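Local coordinates for putative gdp-fucose protein o-fucosyltransferase 1 (Caenorhabditis elegans, PDB 3ZY3), which belongs to the protein O-fucosyltransferase family of GT-B-fold glycosyltransferases and is modelled here with GDP bound, at residues Glu269-Lys274 and Glu298-Tyr303. Numbering follows the deposited sequence.
Sequences EQIVEK and EALKPY
Two neighbouring helices on one side of a Rossmann-like parallel sheet meet here through Val272, which faces Ala299, Leu300 and Tyr303. Val272 belongs to helix 264-278, and its three partners lie on helix 293-300 and the 3-10 segment 301-303 that follows. The backbones come close at this point, with Val272 CA 6.7 Å from Leu300 CA.

The two methyls of Val272 serve different partners. Val272 CG1, set anti to the backbone N (chi1 170°), reaches the tyrosine and lies 3.5 Å from Tyr303 CE2, with the ring atom CZ and the hydroxyl OH of Tyr303 only a little farther away. It approaches the ring obliquely, and the two side chains cross at about a right angle. Val272 CG2, beside the backbone N, turns instead toward Ala299 and Leu300: it sits 4.3 Å from Ala299 CB and 4.2 Å from Leu300 CD2, and near the carbonyl oxygen of Ala299. Tyr303 is carried on the 3-10 segment, where Tyr303 N donates to Leu300 O at 2.9 Å, and Pro302 CB lies over the centre of one face of the Tyr303 ring, 3.9 Å above its plane.

Deeper in the contact, Ile271 CG2 meets Leu300 CD2 at 4.4 Å. Both side chains also touch Val283 of strand 282-287, so the seam between the helices continues down onto the sheet; Ile271 also rests on Phe357 of a loop. The side-chain contacts between the segments are van der Waals in kind; Leu300 and Ile271 are buried, whereas Tyr303 is exposed. The bound GDP is about 13 Å from the side chain of Ile271. Adjacent helices joined by an intervening strand, both packed on that strand, are typical of the alpha/beta Rossmann-like domains of GT-B glycosyltransferases.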
# COMPACT_ATOMS: atom_id res chain seq x y z
N GLU A 269 -26.72 -5.84 -6.72
CA GLU A 269 -27.00 -6.09 -8.15
C GLU A 269 -25.75 -6.53 -8.90
O GLU A 269 -25.77 -7.48 -9.70
CB GLU A 269 -27.60 -4.85 -8.82
CG GLU A 269 -29.07 -4.65 -8.56
CD GLU A 269 -29.56 -3.25 -8.96
OE1 GLU A 269 -28.73 -2.39 -9.35
OE2 GLU A 269 -30.77 -3.00 -8.86
N GLN A 270 -24.64 -5.85 -8.61
CA GLN A 270 -23.36 -6.14 -9.24
C GLN A 270 -22.70 -7.43 -8.77
O GLN A 270 -22.06 -8.11 -9.56
CB GLN A 270 -22.43 -4.93 -9.09
CG GLN A 270 -23.07 -3.72 -9.79
CD GLN A 270 -22.28 -2.44 -9.62
OE1 GLN A 270 -21.07 -2.41 -9.84
NE2 GLN A 270 -22.98 -1.36 -9.25
N ILE A 271 -22.89 -7.79 -7.50
CA ILE A 271 -22.44 -9.10 -7.00
C ILE A 271 -23.19 -10.19 -7.75
O ILE A 271 -22.58 -11.16 -8.24
CB ILE A 271 -22.72 -9.29 -5.47
CG1 ILE A 271 -22.07 -8.21 -4.60
CG2 ILE A 271 -22.30 -10.68 -5.01
CD1 ILE A 271 -20.71 -7.91 -4.91
N VAL A 272 -24.51 -10.02 -7.87
CA VAL A 272 -25.33 -11.00 -8.59
C VAL A 272 -24.83 -11.13 -10.03
O VAL A 272 -24.64 -12.24 -10.52
CB VAL A 272 -26.84 -10.70 -8.48
CG1 VAL A 272 -27.64 -11.59 -9.43
CG2 VAL A 272 -27.31 -10.89 -7.01
N GLU A 273 -24.58 -9.99 -10.68
CA GLU A 273 -24.10 -9.96 -12.05
C GLU A 273 -22.79 -10.73 -12.16
O GLU A 273 -22.63 -11.59 -13.02
CB GLU A 273 -23.91 -8.51 -12.51
CG GLU A 273 -23.54 -8.36 -14.01
CD GLU A 273 -23.04 -6.95 -14.36
OE1 GLU A 273 -23.25 -5.99 -13.57
OE2 GLU A 273 -22.42 -6.82 -15.44
N LYS A 274 -21.85 -10.43 -11.27
CA LYS A 274 -20.53 -11.04 -11.34
C LYS A 274 -20.58 -12.52 -11.02
O LYS A 274 -19.84 -13.30 -11.63
CB LYS A 274 -19.54 -10.29 -10.42
CG LYS A 274 -19.36 -8.83 -10.85
CD LYS A 274 -18.80 -8.73 -12.23
CE LYS A 274 -18.55 -7.27 -12.64
NZ LYS A 274 -18.30 -7.20 -14.09
N GLU A 298 -29.40 -13.09 1.04
CA GLU A 298 -30.79 -12.96 0.62
C GLU A 298 -30.85 -12.74 -0.90
O GLU A 298 -31.65 -13.36 -1.61
CB GLU A 298 -31.49 -11.83 1.41
CG GLU A 298 -32.81 -11.34 0.79
CD GLU A 298 -33.52 -10.21 1.58
OE1 GLU A 298 -33.00 -9.06 1.65
OE2 GLU A 298 -34.63 -10.47 2.10
N ALA A 299 -29.97 -11.88 -1.41
CA ALA A 299 -29.91 -11.59 -2.84
C ALA A 299 -29.43 -12.81 -3.67
O ALA A 299 -29.85 -12.99 -4.83
CB ALA A 299 -28.99 -10.37 -3.07
N LEU A 300 -28.58 -13.63 -3.07
CA LEU A 300 -28.02 -14.81 -3.75
C LEU A 300 -28.88 -16.06 -3.63
O LEU A 300 -28.61 -17.06 -4.31
CB LEU A 300 -26.64 -15.12 -3.19
CG LEU A 300 -25.54 -14.10 -3.41
CD1 LEU A 300 -24.32 -14.58 -2.67
CD2 LEU A 300 -25.29 -13.92 -4.88
N LYS A 301 -29.90 -16.02 -2.79
CA LYS A 301 -30.75 -17.20 -2.50
C LYS A 301 -31.42 -17.79 -3.75
O LYS A 301 -31.49 -19.01 -3.87
CB LYS A 301 -31.80 -16.87 -1.43
CG LYS A 301 -32.36 -18.09 -0.71
CD LYS A 301 -33.50 -17.70 0.21
CE LYS A 301 -34.31 -18.95 0.66
NZ LYS A 301 -35.73 -18.57 0.95
N PRO A 302 -31.91 -16.94 -4.69
CA PRO A 302 -32.48 -17.53 -5.93
C PRO A 302 -31.49 -18.36 -6.71
O PRO A 302 -31.90 -19.19 -7.54
CB PRO A 302 -32.92 -16.29 -6.75
CG PRO A 302 -33.10 -15.19 -5.71
CD PRO A 302 -32.06 -15.47 -4.67
N TYR A 303 -30.20 -18.14 -6.44
CA TYR A 303 -29.10 -18.77 -7.18
C TYR A 303 -28.41 -19.87 -6.37
O TYR A 303 -27.49 -20.52 -6.87
CB TYR A 303 -28.12 -17.68 -7.68
CG TYR A 303 -28.89 -16.52 -8.27
CD1 TYR A 303 -29.67 -16.70 -9.40
CD2 TYR A 303 -28.89 -15.25 -7.66
CE1 TYR A 303 -30.43 -15.67 -9.94
CE2 TYR A 303 -29.65 -14.20 -8.19
CZ TYR A 303 -30.40 -14.41 -9.34
OH TYR A 303 -31.16 -13.40 -9.89